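Local coordinates for starch synthase I (Hordeum vulgare, PDB 4HLN), which is a plant starch synthase, a glycosyltransferase with two Rossmann-like domains of the GT-B type, at residues 413-418 against 601-606. Residues are numbered along the deposited sequence; the frame is centred on the assembly and turned at random.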
# COMPACT_ATOMS: atom_id res chain seq x y z
N TYR A 413 -17.28 3.79 23.25
CA TYR A 413 -16.40 3.14 24.20
C TYR A 413 -14.95 3.54 23.97
O TYR A 413 -14.61 4.17 22.96
CB TYR A 413 -16.57 1.61 24.13
CG TYR A 413 -16.18 0.96 22.81
CD1 TYR A 413 -14.88 0.53 22.58
CD2 TYR A 413 -17.12 0.75 21.82
CE1 TYR A 413 -14.53 -0.08 21.39
CE2 TYR A 413 -16.78 0.14 20.63
CZ TYR A 413 -15.49 -0.27 20.41
OH TYR A 413 -15.16 -0.87 19.21
N SER A 414 -14.08 3.17 24.91
CA SER A 414 -12.68 3.54 24.82
C SER A 414 -11.86 2.41 25.42
O SER A 414 -12.41 1.42 25.90
CB SER A 414 -12.42 4.84 25.58
OG SER A 414 -12.69 4.67 26.97
N VAL A 415 -10.54 2.57 25.40
CA VAL A 415 -9.66 1.56 25.96
C VAL A 415 -9.91 1.45 27.48
O VAL A 415 -9.68 0.41 28.09
CB VAL A 415 -8.19 1.86 25.65
CG1 VAL A 415 -7.48 2.44 26.87
CG2 VAL A 415 -7.48 0.61 25.17
N ASP A 416 -10.40 2.53 28.07
CA ASP A 416 -10.61 2.58 29.51
C ASP A 416 -11.97 2.03 29.89
O ASP A 416 -12.17 1.57 31.01
CB ASP A 416 -10.47 4.02 30.01
CG ASP A 416 -9.20 4.70 29.51
OD1 ASP A 416 -8.13 4.45 30.10
OD2 ASP A 416 -9.28 5.47 28.52
N ASP A 417 -12.91 2.07 28.96
CA ASP A 417 -14.26 1.58 29.20
C ASP A 417 -14.80 0.82 27.99
O ASP A 417 -15.29 1.42 27.03
CB ASP A 417 -15.20 2.72 29.56
CG ASP A 417 -16.60 2.23 29.88
OD1 ASP A 417 -17.56 3.01 29.67
OD2 ASP A 417 -16.73 1.07 30.35
N LEU A 418 -14.74 -0.50 28.06
CA LEU A 418 -15.14 -1.34 26.94
C LEU A 418 -16.61 -1.77 26.97
O LEU A 418 -17.07 -2.50 26.08
CB LEU A 418 -14.23 -2.56 26.87
CG LEU A 418 -12.76 -2.25 26.59
CD1 LEU A 418 -11.97 -3.54 26.50
CD2 LEU A 418 -12.60 -1.44 25.31
N MET A 601 -7.05 -6.78 22.64
CA MET A 601 -7.84 -5.62 22.24
C MET A 601 -7.16 -4.33 22.65
O MET A 601 -6.88 -3.47 21.81
CB MET A 601 -9.23 -5.69 22.86
CG MET A 601 -10.04 -6.89 22.41
SD MET A 601 -11.44 -7.27 23.51
CE MET A 601 -12.48 -5.82 23.37
N LYS A 602 -6.91 -4.19 23.94
CA LYS A 602 -6.31 -2.98 24.47
C LYS A 602 -4.99 -2.63 23.77
O LYS A 602 -4.69 -1.45 23.53
CB LYS A 602 -6.15 -3.08 25.99
CG LYS A 602 -7.50 -3.09 26.73
CD LYS A 602 -7.37 -2.92 28.24
CE LYS A 602 -8.72 -2.70 28.90
NZ LYS A 602 -8.60 -2.30 30.34
N ARG A 603 -4.22 -3.66 23.41
CA ARG A 603 -2.99 -3.43 22.68
C ARG A 603 -3.28 -2.83 21.31
O ARG A 603 -2.61 -1.88 20.89
CB ARG A 603 -2.18 -4.72 22.56
CG ARG A 603 -0.83 -4.65 23.29
CD ARG A 603 -0.68 -5.75 24.31
NE ARG A 603 -0.73 -7.07 23.70
CZ ARG A 603 -1.30 -8.13 24.27
NH1 ARG A 603 -1.31 -9.31 23.64
NH2 ARG A 603 -1.85 -8.02 25.47
N GLY A 604 -4.29 -3.36 20.63
CA GLY A 604 -4.68 -2.83 19.33
C GLY A 604 -5.11 -1.38 19.40
O GLY A 604 -4.71 -0.55 18.58
N MET A 605 -5.94 -1.08 20.40
CA MET A 605 -6.54 0.24 20.51
C MET A 605 -5.55 1.32 20.93
O MET A 605 -5.69 2.48 20.54
CB MET A 605 -7.70 0.18 21.49
CG MET A 605 -8.63 -0.98 21.20
SD MET A 605 -9.92 -1.16 22.44
CE MET A 605 -10.76 0.40 22.21
N THR A 606 -4.54 0.93 21.71
CA THR A 606 -3.56 1.90 22.16
C THR A 606 -2.49 2.21 21.10
O THR A 606 -1.86 3.25 21.17
CB THR A 606 -2.90 1.51 23.50
OG1 THR A 606 -2.49 0.14 23.45
CG2 THR A 606 -3.87 1.70 24.65
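M605 reaches Y413, V415 and L418 through a chain that leaves the helix with CG anti to the carbonyl carbon, runs straight through chi2 and bends at chi3 (63°), bringing CE up to the edge of the Y413 ring. There CE lies near the ring plane, 3.9 Å from Y413 CE1, and the two side chains cross at about a right angle. With chi1 at 64°, Y413 CG sits between the backbone N and the carbonyl carbon, and the ring approaches this methyl; beyond the ring, its OH bonds to the carbonyl of Y537. The side chains of M605 and L418 slide past each other in opposite directions, M605 SD lying 3.9 Å from L418 CD2. The other branch of the leucine, L418 CD1, touches M601 CE at 3.9 Å, so L418 spans two methionines one helical turn apart. V415 CG2 lies among three helix side chains, 3.7 Å from M605 CB, 3.8 Å from T606 CG2 and beside K602 CB and CG. K602 lies extended alongside, its CE 3.4 Å from V415 O; its NZ has a long, weak ion pair with E598. T606 OG1 donates a hydrogen bond to K602 O (2.7 Å), tilted 22° from the carbonyl plane, on the face opposite T606 N, so this oxygen takes two bonds. S414 OG accepts from D417 N in an ST motif, beside the backbone bond from S414 N to D417 O. The contact joins the loop before helix 419-432 to the C-terminal half of helix 594-606, in the domain built on the parallel sheet that includes strands 442-446 and 569-571.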